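PDB 2YEQ: alkaline phosphatase D from Bacillus subtilis, which hydrolyses phosphate esters, acting as a secreted phosphodiesterase and alkaline phosphatase with iron and calcium in its active site. Local coordinates for residues 206-211 / 215-220; 50-55 / 81-86. All blocks are in the same frame, centred on the assembly; numbering follows the deposited sequence.

Contact 1 (206-211 / 215-220); sequences VTWDDH and NNYANK. With CA (calcium ion), chain B; CA (calcium ion), chain C; PE5 (3,6,9,12,15,18,21,24-octaoxahexacosan-1-ol), chain D.
The imidazole of His211 and the side-chain amide of Asn215 lie side by side, pointing the same way with planes 21° apart; OD1 of Asn215 comes within 3.1 Å of NE2 of His211, but the angle is too poor for a hydrogen bond. OD2 of Asp210 stands over one face of that imidazole, near its rim. In the plane of the Tyr217 ring, at its edge, sits the carbonyl O of Asp210, 3.5 Å from CD2 of Tyr217, while a water bridges Tyr217 OH and Asp209 O and rests above one face of Trp208. Tyr217 OH is also hydrogen-bonded to Tyr239 OH. These residues follow strand 203-206 in the PhoD catalytic domain, of the calcineurin-like clan, whose metals lie in loops after strands. Asp210 spans two calcium ions: OD1 holds one at 2.4 Å, shared with Asp209, Asp151 and Asp380, and OD2 the other at 2.3 Å, with OD1 of Asn215 and of Asn216. Asp209 OD1 forms a salt bridge with Arg279. CG of Asp210, between backbone N and carbonyl carbon (chi1 49°), brings the anti lone pair of OD2 to the N-H of Asn216 (2.8 Å, 167°). Replacing His211 by alanine removes the ring, and Glu155 would probably lose its partner at ND1 while the Asn215 amide lost its flat neighbour. Asn216 ND2 is held by Asp289, and Asn215 is tied to Glu223.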
ATOM      1  N   VAL A 206      -3.029  -5.770   2.783  1.00 16.15           N
ATOM      2  CA  VAL A 206      -1.988  -4.769   2.969  1.00 16.13           C
ATOM      3  C   VAL A 206      -0.593  -5.354   2.703  1.00 16.39           C
ATOM      4  O   VAL A 206      -0.336  -6.535   2.958  1.00 16.47           O
ATOM      5  CB  VAL A 206      -2.051  -4.172   4.421  1.00 17.21           C
ATOM      6  CG1 VAL A 206      -3.426  -3.491   4.665  1.00 17.38           C
ATOM      7  CG2 VAL A 206      -1.811  -5.274   5.467  1.00 16.51           C
ATOM      8  N   THR A 207       0.296  -4.500   2.202  1.00 17.23           N
ATOM      9  CA  THR A 207       1.726  -4.783   2.177  1.00 17.70           C
ATOM     10  C   THR A 207       2.438  -3.484   2.421  1.00 17.16           C
ATOM     11  O   THR A 207       1.875  -2.419   2.167  1.00 20.22           O
ATOM     12  CB  THR A 207       2.171  -5.456   0.864  1.00 18.53           C
ATOM     13  OG1 THR A 207       3.545  -5.818   0.981  1.00 18.63           O
ATOM     14  CG2 THR A 207       1.910  -4.530  -0.388  1.00 15.12           C
ATOM     15  N   TRP A 208       3.647  -3.537   2.979  1.00 16.96           N
ATOM     16  CA  TRP A 208       4.307  -2.313   3.458  1.00 16.67           C
ATOM     17  C   TRP A 208       5.313  -1.839   2.430  1.00 15.92           C
ATOM     18  O   TRP A 208       5.661  -2.581   1.525  1.00 16.68           O
ATOM     19  CB  TRP A 208       5.023  -2.566   4.801  1.00 18.13           C
ATOM     20  CG  TRP A 208       5.881  -3.775   4.855  1.00 18.51           C
ATOM     21  CD1 TRP A 208       6.725  -4.244   3.888  1.00 20.25           C
ATOM     22  CD2 TRP A 208       5.992  -4.681   5.960  1.00 18.82           C
ATOM     23  NE1 TRP A 208       7.345  -5.398   4.329  1.00 21.92           N
ATOM     24  CE2 TRP A 208       6.917  -5.681   5.595  1.00 20.66           C
ATOM     25  CE3 TRP A 208       5.414  -4.729   7.232  1.00 19.93           C
ATOM     26  CZ2 TRP A 208       7.254  -6.730   6.443  1.00 19.61           C
ATOM     27  CZ3 TRP A 208       5.740  -5.771   8.072  1.00 20.22           C
ATOM     28  CH2 TRP A 208       6.669  -6.761   7.677  1.00 21.33           C
ATOM     29  N   ASP A 209       5.781  -0.616   2.586  1.00 14.47           N
ATOM     30  CA  ASP A 209       6.962  -0.138   1.878  1.00 16.61           C
ATOM     31  C   ASP A 209       7.977   0.310   2.941  1.00 14.77           C
ATOM     32  O   ASP A 209       8.129  -0.394   3.952  1.00 18.93           O
ATOM     33  CB  ASP A 209       6.645   0.969   0.854  1.00 14.15           C
ATOM     34  CG  ASP A 209       7.825   1.248  -0.098  1.00 15.50           C
ATOM     35  OD1 ASP A 209       8.543   0.275  -0.478  1.00 15.91           O
ATOM     36  OD2 ASP A 209       8.058   2.467  -0.425  1.00 17.77           O
ATOM     37  N   ASP A 210       8.651   1.435   2.752  1.00 15.78           N
ATOM     38  CA  ASP A 210       9.780   1.788   3.655  1.00 15.88           C
ATOM     39  C   ASP A 210       9.362   2.470   4.936  1.00 16.39           C
ATOM     40  O   ASP A 210       9.925   2.174   5.990  1.00 15.07           O
ATOM     41  CB  ASP A 210      10.881   2.623   2.969  1.00 16.03           C
ATOM     42  CG  ASP A 210      10.362   3.804   2.190  1.00 18.96           C
ATOM     43  OD1 ASP A 210       9.163   3.801   1.781  1.00 17.17           O
ATOM     44  OD2 ASP A 210      11.148   4.756   1.966  1.00 16.95           O
ATOM     45  N   HIS A 211       8.379   3.373   4.857  1.00 15.53           N
ATOM     46  CA  HIS A 211       8.071   4.231   5.975  1.00 16.83           C
ATOM     47  C   HIS A 211       7.351   3.572   7.141  1.00 15.82           C
ATOM     48  O   HIS A 211       7.273   4.168   8.220  1.00 18.01           O
ATOM     49  CB  HIS A 211       7.365   5.485   5.515  1.00 17.15           C
ATOM     50  CG  HIS A 211       8.266   6.482   4.855  1.00 18.21           C
ATOM     51  ND1 HIS A 211       9.216   7.208   5.549  1.00 17.24           N
ATOM     52  CD2 HIS A 211       8.316   6.921   3.573  1.00 18.04           C
ATOM     53  CE1 HIS A 211       9.798   8.061   4.721  1.00 19.43           C
ATOM     54  NE2 HIS A 211       9.285   7.893   3.512  1.00 19.71           N
ATOM     55  N   ASN A 215      12.614   5.548   6.256  1.00 16.20           N
ATOM     56  CA  ASN A 215      12.865   5.914   4.861  1.00 18.10           C
ATOM     57  C   ASN A 215      14.009   5.143   4.179  1.00 20.57           C
ATOM     58  O   ASN A 215      15.155   5.117   4.680  1.00 19.87           O
ATOM     59  CB  ASN A 215      13.188   7.406   4.736  1.00 16.70           C
ATOM     60  CG  ASN A 215      13.178   7.885   3.286  1.00 18.43           C
ATOM     61  OD1 ASN A 215      12.182   7.694   2.565  1.00 17.97           O
ATOM     62  ND2 ASN A 215      14.277   8.520   2.855  1.00 17.83           N
ATOM     63  N   ASN A 216      13.682   4.562   3.021  1.00 19.77           N
ATOM     64  CA  ASN A 216      14.627   3.922   2.102  1.00 19.19           C
ATOM     65  C   ASN A 216      15.507   2.850   2.709  1.00 21.27           C
ATOM     66  O   ASN A 216      16.646   2.644   2.258  1.00 20.78           O
ATOM     67  CB  ASN A 216      15.495   4.973   1.399  1.00 19.74           C
ATOM     68  CG  ASN A 216      14.740   5.707   0.258  1.00 24.02           C
ATOM     69  OD1 ASN A 216      13.571   6.005   0.391  1.00 20.09           O
ATOM     70  ND2 ASN A 216      15.435   6.005  -0.851  1.00 21.44           N
ATOM     71  N   TYR A 217      14.977   2.130   3.691  1.00 18.35           N
ATOM     72  CA  TYR A 217      15.656   0.974   4.184  1.00 17.43           C
ATOM     73  C   TYR A 217      15.747  -0.108   3.118  1.00 18.99           C
ATOM     74  O   TYR A 217      14.915  -0.184   2.193  1.00 17.80           O
ATOM     75  CB  TYR A 217      15.042   0.453   5.483  1.00 17.71           C
ATOM     76  CG  TYR A 217      13.914  -0.554   5.466  1.00 15.52           C
ATOM     77  CD1 TYR A 217      14.164  -1.904   5.473  1.00 15.99           C
ATOM     78  CD2 TYR A 217      12.568  -0.134   5.537  1.00 16.75           C
ATOM     79  CE1 TYR A 217      13.149  -2.825   5.540  1.00 16.61           C
ATOM     80  CE2 TYR A 217      11.529  -1.051   5.594  1.00 15.00           C
ATOM     81  CZ  TYR A 217      11.801  -2.379   5.586  1.00 16.03           C
ATOM     82  OH  TYR A 217      10.779  -3.296   5.650  1.00 14.66           O
ATOM     83  N   ALA A 218      16.755  -0.960   3.266  1.00 17.63           N
ATOM     84  CA  ALA A 218      16.960  -2.076   2.345  1.00 18.20           C
ATOM     85  C   ALA A 218      17.364  -3.310   3.136  1.00 21.06           C
ATOM     86  O   ALA A 218      18.523  -3.423   3.552  1.00 20.85           O
ATOM     87  CB  ALA A 218      18.039  -1.684   1.303  1.00 17.21           C
ATOM     88  N   ASN A 219      16.405  -4.228   3.339  1.00 18.43           N
ATOM     89  CA  ASN A 219      16.593  -5.392   4.196  1.00 19.75           C
ATOM     90  C   ASN A 219      17.006  -4.917   5.625  1.00 22.63           C
ATOM     91  O   ASN A 219      16.146  -4.386   6.383  1.00 19.14           O
ATOM     92  CB  ASN A 219      17.578  -6.393   3.557  1.00 18.70           C
ATOM     93  CG  ASN A 219      17.559  -7.740   4.204  1.00 18.36           C
ATOM     94  OD1 ASN A 219      17.132  -7.916   5.370  1.00 19.78           O
ATOM     95  ND2 ASN A 219      18.020  -8.746   3.453  1.00 19.76           N
ATOM     96  N   LYS A 220      18.292  -5.042   5.981  1.00 20.02           N
ATOM     97  CA  LYS A 220      18.730  -4.634   7.318  1.00 20.36           C
ATOM     98  C   LYS A 220      19.681  -3.463   7.284  1.00 20.16           C
ATOM     99  O   LYS A 220      20.326  -3.144   8.280  1.00 24.10           O
ATOM    100  CB  LYS A 220      19.279  -5.838   8.055  1.00 23.42           C
ATOM    101  CG  LYS A 220      18.118  -6.771   8.448  1.00 25.20           C
ATOM    102  CD  LYS A 220      18.595  -8.086   8.989  1.00 30.46           C
ATOM    103  CE  LYS A 220      17.714  -9.227   8.565  1.00 37.17           C
ATOM    104  NZ  LYS A 220      18.165  -9.868   7.263  1.00 30.60           N
TER
HETATM  105 CA    CA B1526      11.314   6.618   0.655  1.00 20.36          CA
HETATM  106 CA    CA C1525       7.717   4.672   0.127  1.00 18.38          CA
HETATM  107  O1  PE5 D 575      21.069  -9.384   5.623  1.00 48.09           O
HETATM  108  C1  PE5 D 575      20.930 -10.734   5.206  1.00 54.86           C
HETATM  109  C2  PE5 D 575      21.276 -11.696   6.332  1.00 54.53           C
HETATM  110  O2  PE5 D 575      20.094 -12.097   7.034  1.00 67.63           O
HETATM  111  C3  PE5 D 575      20.295 -12.989   8.153  1.00 69.74           C
HETATM  112  C4  PE5 D 575      21.105 -12.345   9.290  1.00 72.39           C
HETATM  113  O3  PE5 D 575      20.406 -12.310  10.540  1.00 75.00           O
HETATM  114  C5  PE5 D 575      21.151 -11.641  11.579  1.00 68.94           C
HETATM  115  C6  PE5 D 575      20.919 -10.126  11.555  1.00 64.69           C
HETATM  116  O4  PE5 D 575      22.143  -9.384  11.378  1.00 57.42           O
HETATM  117  C7  PE5 D 575      22.171  -8.543  10.213  1.00 50.94           C
HETATM  118  C8  PE5 D 575      23.265  -7.516  10.334  1.00 44.52           C
HETATM  119  O   HOH W   1       8.395  -2.212   5.870  1.00 17.25           O
HETATM  120  O   HOH W   2       5.338   3.901  -0.472  1.00 13.67           O
HETATM  121  O   HOH W   3      11.489   8.517  -0.500  1.00 24.22           O
HETATM  122  O   HOH W   4      11.001   5.337  -1.305  1.00 21.02           O

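Contact 2 (50-55 / 81-86); sequences VAKDEH and GLEPNK. With PE5 (3,6,9,12,15,18,21,24-octaoxahexacosan-1-ol), chain X; PE5 (3,6,9,12,15,18,21,24-octaoxahexacosan-1-ol), chain P.
The end of strand 44-51 and the loop 81-86 face each other with well-separated backbones, CA of Val50 lying 9.3 Å from CA of Leu82 and CA of Lys52 8.5 Å from CA of Lys86, and no direct hydrogen bond joins them. Side chains therefore span the gap. On the buried side, CG1 of Val50 meets CD2 of Leu82 at 4.2 Å, the two side chains crossing at about a right angle. CG1 of Val50 is anti to the backbone N (chi1 178°), which sends this methyl to the leucine branch; Val60 and Tyr88 touch both residues and extend the apolar patch. Nearer the surface the contact becomes polar and looser. NZ of Lys86 approaches the methylene CD of Lys52 at 4.0 Å, the two chains crossing obliquely, while the two ammonium nitrogens remain 5.7 Å apart. The bend of Lys52 at chi3 (-108°) helps direct its NZ to a polyether molecule, which accepts hydrogen bonds through O2 and O1. OE2 of Glu83 lies 4.4 Å from that NZ, beyond a salt bridge, so any attraction is probably modest. A water links backbone O of Lys52, to which it donates, with side-chain NZ of Lys86, from which it accepts a weak bond. Apolar packing inside and water-linked lysine outside thus join the end of strand 44-51 to the loop that carries the chain from strand 74-79 into strand 87-94 of the four-stranded sheet, consistent with the immunoglobulin-like sandwich of E-set domains.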
ATOM      1  N   VAL A  50     -20.012 -12.923  13.604  1.00 22.52           N
ATOM      2  CA  VAL A  50     -20.156 -12.712  12.186  1.00 22.83           C
ATOM      3  C   VAL A  50     -21.598 -13.091  11.797  1.00 25.68           C
ATOM      4  O   VAL A  50     -22.087 -14.179  12.138  1.00 25.48           O
ATOM      5  CB  VAL A  50     -19.175 -13.594  11.393  1.00 24.38           C
ATOM      6  CG1 VAL A  50     -19.370 -13.401   9.891  1.00 23.45           C
ATOM      7  CG2 VAL A  50     -17.725 -13.289  11.814  1.00 23.77           C
ATOM      8  N   ALA A  51     -22.256 -12.200  11.079  1.00 25.44           N
ATOM      9  CA  ALA A  51     -23.649 -12.378  10.698  1.00 26.01           C
ATOM     10  C   ALA A  51     -23.852 -12.132   9.210  1.00 29.28           C
ATOM     11  O   ALA A  51     -23.037 -11.461   8.538  1.00 29.17           O
ATOM     12  CB  ALA A  51     -24.544 -11.422  11.525  1.00 25.50           C
ATOM     13  N   LYS A  52     -24.972 -12.623   8.696  1.00 31.22           N
ATOM     14  CA  LYS A  52     -25.360 -12.332   7.312  1.00 33.12           C
ATOM     15  C   LYS A  52     -26.007 -10.966   7.161  1.00 31.72           C
ATOM     16  O   LYS A  52     -26.123 -10.452   6.052  1.00 32.43           O
ATOM     17  CB  LYS A  52     -26.298 -13.410   6.783  1.00 38.50           C
ATOM     18  CG  LYS A  52     -25.710 -14.807   6.868  1.00 40.62           C
ATOM     19  CD  LYS A  52     -26.447 -15.815   5.973  1.00 47.00           C
ATOM     20  CE  LYS A  52     -27.291 -16.800   6.772  1.00 54.62           C
ATOM     21  NZ  LYS A  52     -27.473 -18.113   6.065  1.00 55.50           N
ATOM     22  N   ASP A  53     -26.391 -10.363   8.276  1.00 32.08           N
ATOM     23  CA  ASP A  53     -27.153  -9.123   8.267  1.00 33.51           C
ATOM     24  C   ASP A  53     -26.603  -8.130   9.246  1.00 31.99           C
ATOM     25  O   ASP A  53     -25.971  -8.506  10.231  1.00 31.86           O
ATOM     26  CB  ASP A  53     -28.615  -9.409   8.643  1.00 37.42           C
ATOM     27  CG  ASP A  53     -28.756  -9.965  10.039  1.00 38.06           C
ATOM     28  OD1 ASP A  53     -28.123 -11.011  10.316  1.00 39.29           O
ATOM     29  OD2 ASP A  53     -29.475  -9.346  10.851  1.00 40.98           O
ATOM     30  N   GLU A  54     -26.874  -6.855   9.001  1.00 32.25           N
ATOM     31  CA  GLU A  54     -26.282  -5.802   9.822  1.00 41.61           C
ATOM     32  C   GLU A  54     -26.892  -5.646  11.219  1.00 38.18           C
ATOM     33  O   GLU A  54     -26.332  -4.929  12.049  1.00 36.00           O
ATOM     34  CB  GLU A  54     -26.290  -4.469   9.078  1.00 45.84           C
ATOM     35  CG  GLU A  54     -27.649  -3.868   8.846  1.00 58.19           C
ATOM     36  CD  GLU A  54     -27.600  -2.766   7.801  1.00 66.09           C
ATOM     37  OE1 GLU A  54     -27.267  -1.620   8.167  1.00 75.25           O
ATOM     38  OE2 GLU A  54     -27.875  -3.053   6.614  1.00 71.36           O
ATOM     39  N   HIS A  55     -28.018  -6.318  11.475  1.00 42.28           N
ATOM     40  CA  HIS A  55     -28.660  -6.300  12.794  1.00 45.95           C
ATOM     41  C   HIS A  55     -28.341  -7.548  13.617  1.00 43.28           C
ATOM     42  O   HIS A  55     -28.839  -7.707  14.720  1.00 46.61           O
ATOM     43  CB  HIS A  55     -30.172  -6.136  12.640  1.00 51.39           C
ATOM     44  CG  HIS A  55     -30.557  -4.911  11.877  1.00 53.42           C
ATOM     45  ND1 HIS A  55     -30.367  -3.636  12.373  1.00 57.32           N
ATOM     46  CD2 HIS A  55     -31.078  -4.761  10.637  1.00 52.69           C
ATOM     47  CE1 HIS A  55     -30.776  -2.755  11.478  1.00 57.30           C
ATOM     48  NE2 HIS A  55     -31.211  -3.412  10.416  1.00 56.36           N
ATOM     49  N   GLY A  81     -15.506 -21.260   8.328  1.00 34.15           N
ATOM     50  CA  GLY A  81     -16.829 -21.860   8.154  1.00 32.89           C
ATOM     51  C   GLY A  81     -17.780 -20.944   7.408  1.00 31.37           C
ATOM     52  O   GLY A  81     -18.978 -20.997   7.628  1.00 31.53           O
ATOM     53  N   LEU A  82     -17.244 -20.084   6.543  1.00 28.29           N
ATOM     54  CA  LEU A  82     -18.058 -19.135   5.799  1.00 27.56           C
ATOM     55  C   LEU A  82     -18.294 -19.629   4.378  1.00 27.80           C
ATOM     56  O   LEU A  82     -17.624 -20.533   3.903  1.00 30.89           O
ATOM     57  CB  LEU A  82     -17.386 -17.754   5.746  1.00 28.42           C
ATOM     58  CG  LEU A  82     -17.035 -17.085   7.077  1.00 28.82           C
ATOM     59  CD1 LEU A  82     -16.354 -15.722   6.842  1.00 27.00           C
ATOM     60  CD2 LEU A  82     -18.290 -16.921   7.937  1.00 27.51           C
ATOM     61  N   GLU A  83     -19.244 -19.008   3.698  1.00 27.50           N
ATOM     62  CA  GLU A  83     -19.551 -19.352   2.312  1.00 30.14           C
ATOM     63  C   GLU A  83     -18.801 -18.417   1.372  1.00 27.31           C
ATOM     64  O   GLU A  83     -18.525 -17.279   1.730  1.00 26.78           O
ATOM     65  CB  GLU A  83     -21.054 -19.192   2.042  1.00 33.97           C
ATOM     66  CG  GLU A  83     -21.970 -20.093   2.886  1.00 39.51           C
ATOM     67  CD  GLU A  83     -23.437 -19.816   2.592  1.00 46.53           C
ATOM     68  OE1 GLU A  83     -23.904 -20.251   1.514  1.00 51.02           O
ATOM     69  OE2 GLU A  83     -24.113 -19.140   3.413  1.00 50.70           O
ATOM     70  N   PRO A  84     -18.562 -18.861   0.141  1.00 29.33           N
ATOM     71  CA  PRO A  84     -17.786 -18.057  -0.815  1.00 28.64           C
ATOM     72  C   PRO A  84     -18.551 -16.916  -1.459  1.00 27.46           C
ATOM     73  O   PRO A  84     -19.762 -16.958  -1.586  1.00 26.56           O
ATOM     74  CB  PRO A  84     -17.346 -19.067  -1.854  1.00 29.77           C
ATOM     75  CG  PRO A  84     -18.351 -20.138  -1.791  1.00 33.50           C
ATOM     76  CD  PRO A  84     -18.794 -20.224  -0.357  1.00 31.56           C
ATOM     77  N   ASN A  85     -17.820 -15.876  -1.826  1.00 26.52           N
ATOM     78  CA  ASN A  85     -18.356 -14.704  -2.479  1.00 27.92           C
ATOM     79  C   ASN A  85     -19.567 -14.103  -1.782  1.00 31.85           C
ATOM     80  O   ASN A  85     -20.527 -13.686  -2.437  1.00 29.27           O
ATOM     81  CB  ASN A  85     -18.691 -15.054  -3.923  1.00 31.97           C
ATOM     82  CG  ASN A  85     -18.679 -13.855  -4.839  1.00 32.67           C
ATOM     83  OD1 ASN A  85     -18.151 -12.801  -4.523  1.00 35.01           O
ATOM     84  ND2 ASN A  85     -19.297 -14.018  -5.990  1.00 38.66           N
ATOM     85  N   LYS A  86     -19.505 -14.031  -0.460  1.00 29.04           N
ATOM     86  CA  LYS A  86     -20.623 -13.559   0.346  1.00 30.06           C
ATOM     87  C   LYS A  86     -20.228 -12.424   1.276  1.00 28.81           C
ATOM     88  O   LYS A  86     -19.177 -12.482   1.913  1.00 27.83           O
ATOM     89  CB  LYS A  86     -21.174 -14.720   1.169  1.00 33.05           C
ATOM     90  CG  LYS A  86     -22.466 -14.386   1.887  1.00 38.80           C
ATOM     91  CD  LYS A  86     -23.204 -15.634   2.375  1.00 44.05           C
ATOM     92  CE  LYS A  86     -24.715 -15.565   2.104  1.00 49.92           C
ATOM     93  NZ  LYS A  86     -25.342 -14.256   2.442  1.00 52.23           N
TER
HETATM   94  O1  PE5 X 555     -26.105 -20.913   6.661  1.00 59.85           O
HETATM   95  C1  PE5 X 555     -25.467 -20.627   7.908  1.00 63.64           C
HETATM   96  C2  PE5 X 555     -26.493 -20.462   9.035  1.00 64.70           C
HETATM   97  O2  PE5 X 555     -27.223 -19.240   8.878  1.00 66.00           O
HETATM   98  C3  PE5 X 555     -27.857 -18.758  10.070  1.00 57.89           C
HETATM   99  C4  PE5 X 555     -28.859 -17.683   9.699  1.00 53.41           C
HETATM  100  C50 PE5 P 546     -28.300  -7.481  19.069  1.00 49.45           C
HETATM  101  O1  PE5 P 546     -27.827  -6.202  18.637  1.00 59.78           O
HETATM  102  C1  PE5 P 546     -27.986  -5.975  17.227  1.00 53.38           C
HETATM  103  C2  PE5 P 546     -27.565  -4.551  16.855  1.00 53.25           C
HETATM  104  O2  PE5 P 546     -26.522  -4.557  15.864  1.00 54.37           O
HETATM  105  C3  PE5 P 546     -26.053  -3.256  15.445  1.00 47.81           C
HETATM  106  C4  PE5 P 546     -24.897  -2.712  16.309  1.00 45.15           C
HETATM  107  O3  PE5 P 546     -24.100  -3.719  16.940  1.00 53.02           O
HETATM  108  O   HOH W   5     -24.964 -11.589   3.862  1.00 50.07           O

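Contact 2 comes first along the chain, with 50-55 and 81-86 in the N-terminal domain; contact 1 follows, with 206-211 and 215-220 in the phosphatase domain. Their centres are 35 Å apart, their nearest atoms about 17 Å, and they lie on opposite sides of the chain's centre. A sheet nevertheless connects their surroundings: strand 74-79, which leads into 81-86, and strand 203-206, which leads into contact 1, belong to the same mixed ten-stranded sheet, with strands 23-28 and 13-16 between them. All touching residues of contact 1 are buried, at the calcium sites, whereas contact 2 is partly buried, near the surface and far from the metals.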